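Local coordinates for enoyl-acyl carrier protein reductase (Uncultured bacterium, PDB 6KIA) that probably uses NADH to reduce the enoyl-acyl carrier protein intermediates of fatty acid synthesis, and is linked to triclosan resistance, at residues H122-K125 / C126-G130; M142-L145 / D146-P150; K169-L172 / A173-R177. All blocks are in the same frame, centred on the assembly; numbering follows the deposited sequence.

Contact 1 of 3, residues H122-K125 / C126-G130; sequences HIEK and CRAVG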
ATOM      1  N   HIS A 122      14.298   1.112 -26.912  1.00 29.21           N
ATOM      2  CA  HIS A 122      13.525  -0.119 -26.916  1.00 31.67           C
ATOM      3  C   HIS A 122      12.633  -0.190 -25.671  1.00 35.41           C
ATOM      4  O   HIS A 122      11.474  -0.609 -25.754  1.00 34.33           O
ATOM      5  CB  HIS A 122      14.422  -1.353 -26.984  1.00 35.31           C
ATOM      6  CG  HIS A 122      13.656  -2.632 -27.115  1.00 39.38           C
ATOM      7  ND1 HIS A 122      12.917  -2.943 -28.237  1.00 39.14           N
ATOM      8  CD2 HIS A 122      13.464  -3.651 -26.245  1.00 35.34           C
ATOM      9  CE1 HIS A 122      12.334  -4.116 -28.068  1.00 42.73           C
ATOM     10  NE2 HIS A 122      12.648  -4.566 -26.865  1.00 35.22           N
ATOM     11  N   ILE A 123      13.164   0.240 -24.529  1.00 31.32           N
ATOM     12  CA  ILE A 123      12.376   0.201 -23.302  1.00 32.54           C
ATOM     13  C   ILE A 123      11.147   1.099 -23.449  1.00 36.53           C
ATOM     14  O   ILE A 123      10.068   0.771 -22.953  1.00 28.45           O
ATOM     15  CB  ILE A 123      13.210   0.602 -22.074  1.00 29.65           C
ATOM     16  CG1 ILE A 123      14.127  -0.559 -21.676  1.00 29.98           C
ATOM     17  CG2 ILE A 123      12.309   0.948 -20.880  1.00 24.38           C
ATOM     18  CD1 ILE A 123      15.157  -0.185 -20.670  1.00 34.50           C
ATOM     19  N   GLU A 124      11.312   2.229 -24.128  1.00 34.10           N
ATOM     20  CA  GLU A 124      10.200   3.144 -24.365  1.00 33.39           C
ATOM     21  C   GLU A 124       9.148   2.494 -25.270  1.00 32.91           C
ATOM     22  O   GLU A 124       7.929   2.636 -25.052  1.00 36.11           O
ATOM     23  CB  GLU A 124      10.700   4.446 -24.988  1.00 42.69           C
ATOM     24  CG  GLU A 124       9.582   5.408 -25.378  1.00 54.10           C
ATOM     25  CD  GLU A 124       8.635   5.707 -24.225  1.00 65.47           C
ATOM     26  OE1 GLU A 124       9.115   6.088 -23.137  1.00 67.68           O
ATOM     27  OE2 GLU A 124       7.408   5.559 -24.408  1.00 69.67           O
ATOM     28  N   LYS A 125       9.618   1.781 -26.289  1.00 32.68           N
ATOM     29  CA  LYS A 125       8.700   1.010 -27.129  1.00 38.45           C
ATOM     30  C   LYS A 125       7.864   0.009 -26.322  1.00 38.85           C
ATOM     31  O   LYS A 125       6.635  -0.103 -26.479  1.00 33.16           O
ATOM     32  CB  LYS A 125       9.478   0.302 -28.226  1.00 46.07           C
ATOM     33  CG  LYS A 125       8.629  -0.437 -29.242  1.00 59.48           C
ATOM     34  CD  LYS A 125       9.507  -0.992 -30.352  1.00 64.61           C
ATOM     35  CE  LYS A 125      10.734  -0.105 -30.561  1.00 69.88           C
ATOM     36  NZ  LYS A 125      11.848  -0.790 -31.268  1.00 71.64           N
ATOM     37  N   CYS A 126       8.545  -0.702 -25.438  1.00 35.94           N
ATOM     38  CA  CYS A 126       7.879  -1.641 -24.531  1.00 37.43           C
ATOM     39  C   CYS A 126       6.895  -0.958 -23.570  1.00 32.59           C
ATOM     40  O   CYS A 126       5.806  -1.489 -23.295  1.00 27.94           O
ATOM     41  CB  CYS A 126       8.918  -2.436 -23.734  1.00 41.11           C
ATOM     42  SG  CYS A 126       9.971  -3.514 -24.744  1.00 31.58           S
ATOM     43  N   ARG A 127       7.290   0.194 -23.034  1.00 24.69           N
ATOM     44  CA  ARG A 127       6.437   0.951 -22.125  1.00 24.78           C
ATOM     45  C   ARG A 127       5.151   1.333 -22.832  1.00 30.00           C
ATOM     46  O   ARG A 127       4.069   1.220 -22.252  1.00 27.49           O
ATOM     47  CB  ARG A 127       7.150   2.212 -21.600  1.00 27.43           C
ATOM     48  CG  ARG A 127       6.390   2.972 -20.505  1.00 28.88           C
ATOM     49  CD  ARG A 127       7.224   4.070 -19.851  1.00 32.85           C
ATOM     50  NE  ARG A 127       6.768   4.336 -18.481  1.00 47.56           N
ATOM     51  CZ  ARG A 127       7.348   5.183 -17.630  1.00 48.37           C
ATOM     52  NH1 ARG A 127       8.413   5.881 -18.002  1.00 47.21           N
ATOM     53  NH2 ARG A 127       6.848   5.340 -16.399  1.00 37.60           N
ATOM     54  N   ALA A 128       5.272   1.801 -24.078  1.00 31.00           N
ATOM     55  CA  ALA A 128       4.097   2.166 -24.876  1.00 29.53           C
ATOM     56  C   ALA A 128       3.169   0.983 -25.099  1.00 32.03           C
ATOM     57  O   ALA A 128       1.946   1.101 -24.913  1.00 30.61           O
ATOM     58  CB  ALA A 128       4.512   2.761 -26.216  1.00 25.71           C
ATOM     59  N   VAL A 129       3.736  -0.147 -25.515  1.00 28.71           N
ATOM     60  CA  VAL A 129       2.917  -1.350 -25.665  1.00 30.87           C
ATOM     61  C   VAL A 129       2.192  -1.729 -24.347  1.00 35.71           C
ATOM     62  O   VAL A 129       0.972  -1.959 -24.338  1.00 31.21           O
ATOM     63  CB  VAL A 129       3.762  -2.535 -26.177  1.00 28.34           C
ATOM     64  CG1 VAL A 129       2.970  -3.834 -26.103  1.00 35.93           C
ATOM     65  CG2 VAL A 129       4.234  -2.252 -27.602  1.00 31.45           C
ATOM     66  N   GLY A 130       2.915  -1.738 -23.230  1.00 35.67           N
ATOM     67  CA  GLY A 130       2.313  -2.112 -21.960  1.00 32.44           C
ATOM     68  C   GLY A 130       1.222  -1.160 -21.496  1.00 31.13           C
ATOM     69  O   GLY A 130       0.180  -1.578 -20.964  1.00 33.03           O
TER

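Contact 2 of 3, residues M142-L145 / D146-P150; sequences MAEL and DGMIP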
ATOM      1  N   MET A 142     -14.425  -1.323 -17.868  1.00 22.03           N
ATOM      2  CA  MET A 142     -15.389  -0.260 -17.630  1.00 29.29           C
ATOM      3  C   MET A 142     -16.625  -0.448 -18.507  1.00 30.94           C
ATOM      4  O   MET A 142     -17.743  -0.088 -18.115  1.00 27.66           O
ATOM      5  CB  MET A 142     -14.753   1.113 -17.883  1.00 27.14           C
ATOM      6  CG  MET A 142     -13.700   1.478 -16.865  1.00 30.18           C
ATOM      7  SD  MET A 142     -14.322   1.478 -15.170  1.00 27.48           S
ATOM      8  CE  MET A 142     -12.764   1.431 -14.306  1.00 24.82           C
ATOM      9  N   ALA A 143     -16.425  -0.998 -19.695  1.00 26.64           N
ATOM     10  CA  ALA A 143     -17.559  -1.300 -20.575  1.00 26.34           C
ATOM     11  C   ALA A 143     -18.469  -2.304 -19.893  1.00 30.16           C
ATOM     12  O   ALA A 143     -19.699  -2.100 -19.825  1.00 31.39           O
ATOM     13  CB  ALA A 143     -17.082  -1.840 -21.906  1.00 25.81           C
ATOM     14  N   GLU A 144     -17.868  -3.340 -19.301  1.00 30.67           N
ATOM     15  CA  GLU A 144     -18.668  -4.348 -18.605  1.00 29.59           C
ATOM     16  C   GLU A 144     -19.303  -3.815 -17.307  1.00 30.27           C
ATOM     17  O   GLU A 144     -20.468  -4.090 -17.001  1.00 31.14           O
ATOM     18  CB  GLU A 144     -17.817  -5.579 -18.308  1.00 33.38           C
ATOM     19  CG  GLU A 144     -18.624  -6.785 -17.892  1.00 46.93           C
ATOM     20  CD  GLU A 144     -17.796  -8.051 -17.851  1.00 57.91           C
ATOM     21  OE1 GLU A 144     -16.879  -8.184 -18.687  1.00 62.15           O
ATOM     22  OE2 GLU A 144     -18.055  -8.905 -16.978  1.00 62.95           O
ATOM     23  N   LEU A 145     -18.539  -3.034 -16.553  1.00 27.58           N
ATOM     24  CA  LEU A 145     -18.996  -2.479 -15.293  1.00 22.62           C
ATOM     25  C   LEU A 145     -20.146  -1.491 -15.492  1.00 29.59           C
ATOM     26  O   LEU A 145     -21.045  -1.403 -14.663  1.00 29.96           O
ATOM     27  CB  LEU A 145     -17.838  -1.781 -14.593  1.00 30.75           C
ATOM     28  CG  LEU A 145     -18.085  -1.263 -13.188  1.00 34.46           C
ATOM     29  CD1 LEU A 145     -18.343  -2.406 -12.206  1.00 38.08           C
ATOM     30  CD2 LEU A 145     -16.888  -0.420 -12.779  1.00 30.57           C
ATOM     31  N   ASP A 146     -20.094  -0.730 -16.583  1.00 26.15           N
ATOM     32  CA  ASP A 146     -21.111   0.288 -16.839  1.00 28.45           C
ATOM     33  C   ASP A 146     -22.499  -0.340 -16.821  1.00 32.50           C
ATOM     34  O   ASP A 146     -23.438   0.236 -16.282  1.00 33.80           O
ATOM     35  CB  ASP A 146     -20.855   0.989 -18.179  1.00 32.18           C
ATOM     36  CG  ASP A 146     -21.864   2.080 -18.459  1.00 42.26           C
ATOM     37  OD1 ASP A 146     -21.809   3.137 -17.786  1.00 35.11           O
ATOM     38  OD2 ASP A 146     -22.701   1.884 -19.361  1.00 53.31           O
ATOM     39  N   GLY A 147     -22.610  -1.543 -17.370  1.00 31.54           N
ATOM     40  CA  GLY A 147     -23.884  -2.242 -17.415  1.00 33.63           C
ATOM     41  C   GLY A 147     -24.356  -2.739 -16.066  1.00 37.74           C
ATOM     42  O   GLY A 147     -25.519  -3.105 -15.900  1.00 48.12           O
ATOM     43  N   MET A 148     -23.452  -2.740 -15.094  1.00 31.15           N
ATOM     44  CA  MET A 148     -23.747  -3.241 -13.756  1.00 29.49           C
ATOM     45  C   MET A 148     -24.104  -2.163 -12.725  1.00 34.37           C
ATOM     46  O   MET A 148     -24.543  -2.488 -11.625  1.00 43.40           O
ATOM     47  CB  MET A 148     -22.539  -4.023 -13.214  1.00 27.79           C
ATOM     48  CG  MET A 148     -21.975  -5.061 -14.148  1.00 28.30           C
ATOM     49  SD  MET A 148     -20.594  -5.849 -13.280  1.00 44.83           S
ATOM     50  CE  MET A 148     -19.735  -6.631 -14.633  1.00101.41           C
ATOM     51  N   ILE A 149     -23.880  -0.895 -13.054  1.00 23.38           N
ATOM     52  CA  ILE A 149     -24.138   0.189 -12.117  1.00 23.37           C
ATOM     53  C   ILE A 149     -25.331   1.020 -12.620  1.00 29.62           C
ATOM     54  O   ILE A 149     -25.224   1.739 -13.615  1.00 26.71           O
ATOM     55  CB  ILE A 149     -22.886   1.084 -11.913  1.00 27.11           C
ATOM     56  CG1 ILE A 149     -21.645   0.223 -11.635  1.00 27.11           C
ATOM     57  CG2 ILE A 149     -23.106   2.100 -10.788  1.00 23.22           C
ATOM     58  CD1 ILE A 149     -20.377   1.031 -11.536  1.00 27.60           C
ATOM     59  N   PRO A 150     -26.490   0.905 -11.947  1.00 23.43           N
ATOM     60  CA  PRO A 150     -27.669   1.587 -12.512  1.00 21.73           C
ATOM     61  C   PRO A 150     -27.602   3.102 -12.327  1.00 25.79           C
ATOM     62  O   PRO A 150     -26.873   3.590 -11.445  1.00 20.72           O
ATOM     63  CB  PRO A 150     -28.842   0.987 -11.722  1.00 23.40           C
ATOM     64  CG  PRO A 150     -28.221   0.511 -10.402  1.00 25.95           C
ATOM     65  CD  PRO A 150     -26.795   0.138 -10.719  1.00 23.57           C
TER

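Contact 3 of 3, residues K169-L172 / A173-R177; sequences KVFL and AIANR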
ATOM      1  N   LYS A 169      16.506 -12.774 -11.407  1.00 43.07           N
ATOM      2  CA  LYS A 169      17.181 -13.361 -10.265  1.00 44.76           C
ATOM      3  C   LYS A 169      18.151 -12.380  -9.610  1.00 41.14           C
ATOM      4  O   LYS A 169      18.232 -12.308  -8.384  1.00 42.10           O
ATOM      5  CB  LYS A 169      17.928 -14.620 -10.702  1.00 55.69           C
ATOM      6  CG  LYS A 169      17.743 -15.785  -9.761  1.00 62.91           C
ATOM      7  CD  LYS A 169      18.488 -17.016 -10.251  1.00 68.61           C
ATOM      8  CE  LYS A 169      19.991 -16.827 -10.145  1.00 69.10           C
ATOM      9  NZ  LYS A 169      20.369 -16.178  -8.858  1.00 72.75           N
ATOM     10  N   VAL A 170      18.844 -11.597 -10.429  1.00 39.33           N
ATOM     11  CA  VAL A 170      19.845 -10.654  -9.946  1.00 40.03           C
ATOM     12  C   VAL A 170      19.249  -9.600  -8.992  1.00 36.16           C
ATOM     13  O   VAL A 170      19.900  -9.166  -8.009  1.00 35.57           O
ATOM     14  CB  VAL A 170      20.547  -9.966 -11.144  1.00 43.56           C
ATOM     15  CG1 VAL A 170      19.522  -9.366 -12.094  1.00 48.53           C
ATOM     16  CG2 VAL A 170      21.551  -8.913 -10.676  1.00 42.58           C
ATOM     17  N   PHE A 171      18.000  -9.203  -9.247  1.00 32.41           N
ATOM     18  CA  PHE A 171      17.451  -8.136  -8.440  1.00 38.35           C
ATOM     19  C   PHE A 171      17.151  -8.510  -7.005  1.00 37.68           C
ATOM     20  O   PHE A 171      17.307  -7.683  -6.135  1.00 33.71           O
ATOM     21  CB  PHE A 171      16.167  -7.559  -9.035  1.00 41.27           C
ATOM     22  CG  PHE A 171      15.542  -6.524  -8.144  1.00 49.50           C
ATOM     23  CD1 PHE A 171      16.093  -5.258  -8.039  1.00 55.57           C
ATOM     24  CD2 PHE A 171      14.447  -6.837  -7.359  1.00 52.39           C
ATOM     25  CE1 PHE A 171      15.541  -4.314  -7.186  1.00 53.05           C
ATOM     26  CE2 PHE A 171      13.893  -5.893  -6.508  1.00 52.72           C
ATOM     27  CZ  PHE A 171      14.437  -4.631  -6.430  1.00 52.06           C
ATOM     28  N   LEU A 172      16.760  -9.740  -6.724  1.00 45.20           N
ATOM     29  CA  LEU A 172      16.459 -10.052  -5.329  1.00 54.19           C
ATOM     30  C   LEU A 172      17.741 -10.217  -4.507  1.00 46.23           C
ATOM     31  O   LEU A 172      17.740 -10.006  -3.294  1.00 45.85           O
ATOM     32  CB  LEU A 172      15.518 -11.261  -5.222  1.00 65.59           C
ATOM     33  CG  LEU A 172      14.260 -10.995  -6.070  1.00 69.40           C
ATOM     34  CD1 LEU A 172      13.393 -12.238  -6.250  1.00 68.79           C
ATOM     35  CD2 LEU A 172      13.467  -9.831  -5.487  1.00 69.92           C
ATOM     36  N   ALA A 173      18.825 -10.620  -5.157  1.00 41.42           N
ATOM     37  CA  ALA A 173      20.132 -10.571  -4.509  1.00 35.70           C
ATOM     38  C   ALA A 173      20.482  -9.118  -4.134  1.00 37.11           C
ATOM     39  O   ALA A 173      20.834  -8.804  -2.964  1.00 40.10           O
ATOM     40  CB  ALA A 173      21.196 -11.174  -5.407  1.00 35.02           C
ATOM     41  N   ILE A 174      20.373  -8.233  -5.125  1.00 37.44           N
ATOM     42  CA  ILE A 174      20.620  -6.811  -4.879  1.00 28.34           C
ATOM     43  C   ILE A 174      19.714  -6.279  -3.763  1.00 30.96           C
ATOM     44  O   ILE A 174      20.144  -5.540  -2.876  1.00 29.14           O
ATOM     45  CB  ILE A 174      20.395  -5.999  -6.169  1.00 31.95           C
ATOM     46  CG1 ILE A 174      21.439  -6.402  -7.218  1.00 34.91           C
ATOM     47  CG2 ILE A 174      20.469  -4.497  -5.889  1.00 35.27           C
ATOM     48  CD1 ILE A 174      21.111  -5.905  -8.614  1.00 35.02           C
ATOM     49  N   ALA A 175      18.457  -6.694  -3.822  1.00 27.77           N
ATOM     50  CA  ALA A 175      17.417  -6.324  -2.860  1.00 33.73           C
ATOM     51  C   ALA A 175      17.738  -6.793  -1.447  1.00 35.01           C
ATOM     52  O   ALA A 175      17.469  -6.081  -0.488  1.00 36.16           O
ATOM     53  CB  ALA A 175      16.079  -6.882  -3.299  1.00 35.27           C
ATOM     54  N   ASN A 176      18.264  -8.005  -1.302  1.00 33.37           N
ATOM     55  CA  ASN A 176      18.585  -8.506   0.030  1.00 38.11           C
ATOM     56  C   ASN A 176      19.735  -7.711   0.619  1.00 39.04           C
ATOM     57  O   ASN A 176      19.808  -7.499   1.842  1.00 39.79           O
ATOM     58  CB  ASN A 176      18.959  -9.990  -0.011  1.00 49.69           C
ATOM     59  CG  ASN A 176      17.781 -10.881  -0.304  1.00 62.15           C
ATOM     60  OD1 ASN A 176      16.634 -10.523  -0.035  1.00 67.39           O
ATOM     61  ND2 ASN A 176      18.056 -12.054  -0.864  1.00 66.43           N
ATOM     62  N   ARG A 177      20.619  -7.228  -0.252  1.00 35.85           N
ATOM     63  CA  ARG A 177      21.675  -6.357   0.259  1.00 36.55           C
ATOM     64  C   ARG A 177      21.133  -4.975   0.648  1.00 33.77           C
ATOM     65  O   ARG A 177      21.502  -4.412   1.681  1.00 32.55           O
ATOM     66  CB  ARG A 177      22.792  -6.217  -0.777  1.00 37.61           C
ATOM     67  CG  ARG A 177      23.716  -7.427  -0.826  1.00 39.16           C
ATOM     68  CD  ARG A 177      24.980  -7.143  -1.617  1.00 45.51           C
ATOM     69  NE  ARG A 177      25.781  -6.078  -1.011  1.00 46.53           N
ATOM     70  CZ  ARG A 177      26.848  -5.534  -1.583  1.00 46.57           C
ATOM     71  NH1 ARG A 177      27.245  -5.963  -2.774  1.00 44.38           N
ATOM     72  NH2 ARG A 177      27.520  -4.567  -0.968  1.00 44.56           N
TER

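Contact 1 of 3, residues H122-K125 / C126-G130
The peptide N-H groups of Cys126, Arg127, Ala128 and Val129 bond to the carbonyl oxygens of His122, Ile123, Glu124 and Lys125, four residues back each time. This is one unbroken run of alpha helix, and Arg127 N to Ile123 O, at 2.8 Å, is its shortest bond. Cys126 then meets His122 a second time through its side chain. SG sits over one face of the imidazole, 4.0 Å from the ring centroid and 30° off the ring normal. Its nearest ring atom is NE2, at 3.6 Å from SG. The first torsions bring the two groups together: His122 CG is anti to N (chi1 -175°), which swings the ring out from the helix, beside Cys126 SG, while SG lies beside its own N (chi1 -64°) and points back. NE2 itself is hydrogen-bonded to Pro99 O, which helps to set the rotation of the ring. At the ring edge Lys125 NZ lies in the imidazole plane, 3.9 Å from His122 ND1. Its chain is bent at chi3. Glu124 and Arg127 carry opposite charges but do not pair, with OE1 5.2 Å from NH1. Arg127 instead runs out extended and forms a salt bridge with Glu207 of helix 196-219. Val129 CG2 packs close to Lys125 O, at 3.4 Å. Ile123 faces inward, onto Leu104, Leu200 and Met203. The pair His122 and Cys126 is an i to i+4 sulfur-aromatic contact on helix 120-146, the long helix in the connection between strands 80-83 and 155-159, in a fold consistent with the NADP-binding Rossmann clan.

Contact 2 of 3, residues M142-L145 / D146-P150
Asp146 N bonds to Met142 O at 2.9 Å in the helical i to i+4 pattern, and the chain then passes into a type I beta turn from Asp146 to Ile149. Leu145 O receives two peptide N-H groups of this turn. Met148 N lies 2.8 Å from Leu145 O and stands above the carbonyl plane, 59° out of it. Ile149 N gives a second, weak bond to the same oxygen. Gly147 N is weakly bonded to Glu144 O. Two side chains of the turn, Met148 and Ile149, fold back on Glu144 and Leu145. Ile149 CD1 comes 3.6 Å from Leu145 CG, close to the branch point and almost evenly placed against both methyls. Met148 is extended beyond CG and crosses Glu144 at an angle. Its CE reaches Glu144 CG at 3.4 Å and also passes Glu144 O at 3.5 Å. The first torsion of Met148 puts CG beside its own N (chi1 -50°), and the chain runs back toward the helix. The Glu144 carboxylate lies past this methyl, where OE2 forms a salt bridge with Arg80 and ties the last helical turn to strand 80-83. Asp146 OD1 forms a salt bridge to Arg226 of helix 221-229, which also binds Ile149 O and holds the turn. The side chains of Glu144 and Met148 pack against strand 80-83, Leu145 and Ile149 touch strand 21-25, and helix 221-229 meets Met142, Leu145, Asp146 and Ile149.

Contact 3 of 3, residues K169-L172 / A173-R177
Phe171 O accepts the N-H of Ala175 at 2.8 Å, the shortest hydrogen bond between 169-172 and 173-177. It is an i to i+4 bond of the alpha helix 169-180, which follows strand 155-159 in the Rossmann-like fold. Ile174 N to Val170 O is longer but straighter, with an N-H...O angle of 171°, and lies in the carbonyl plane. Asn176 N completes the set at Leu172 O, approaching from above that carbonyl plane. The steps Val170 to Ile174 and Phe171 to Ala175 also pair side chains. Phe171 CG is anti to N (chi1 176°), which turns one ring face to the methyl of Ala175, one helical turn on. The CB methyl of Ala175 sits on that face, offset toward the rim, with CE2 of Phe171 4.0 Å from it. Beyond the pair, Phe171 meets Ile165 and Ile201, the latter on helix 196-219. Ile174 touches Leu197 of that helix and Trp113. Val170 and Ile174 run side by side and point the same way. Their methyls meet as Val170 CG2 to Ile174 CD1, 3.7 Å apart, and the Ile174 CD1 methyl also rests 3.5 Å from Val170 O.

How the contacts relate
The contacts follow one another along the chain. Contacts 1 and 2 lie toward opposite ends of helix 120-146, with centres about 30 Å apart, so that single helix spans the distance between them. Contact 3 lies on helix 169-180, after strand 155-159. Its centre is about 24 Å from that of contact 1 and about 42 Å from that of contact 2, and none of the three touches another. Contacts 1 and 3 share a neighbour, helix 196-219, whereas contact 2 packs against strands 80-83 and 21-25 of the central sheet. At about 13 Å, none of their side chains touches the bound NADH. They are packing of helices and a helix-end turn around the sheet.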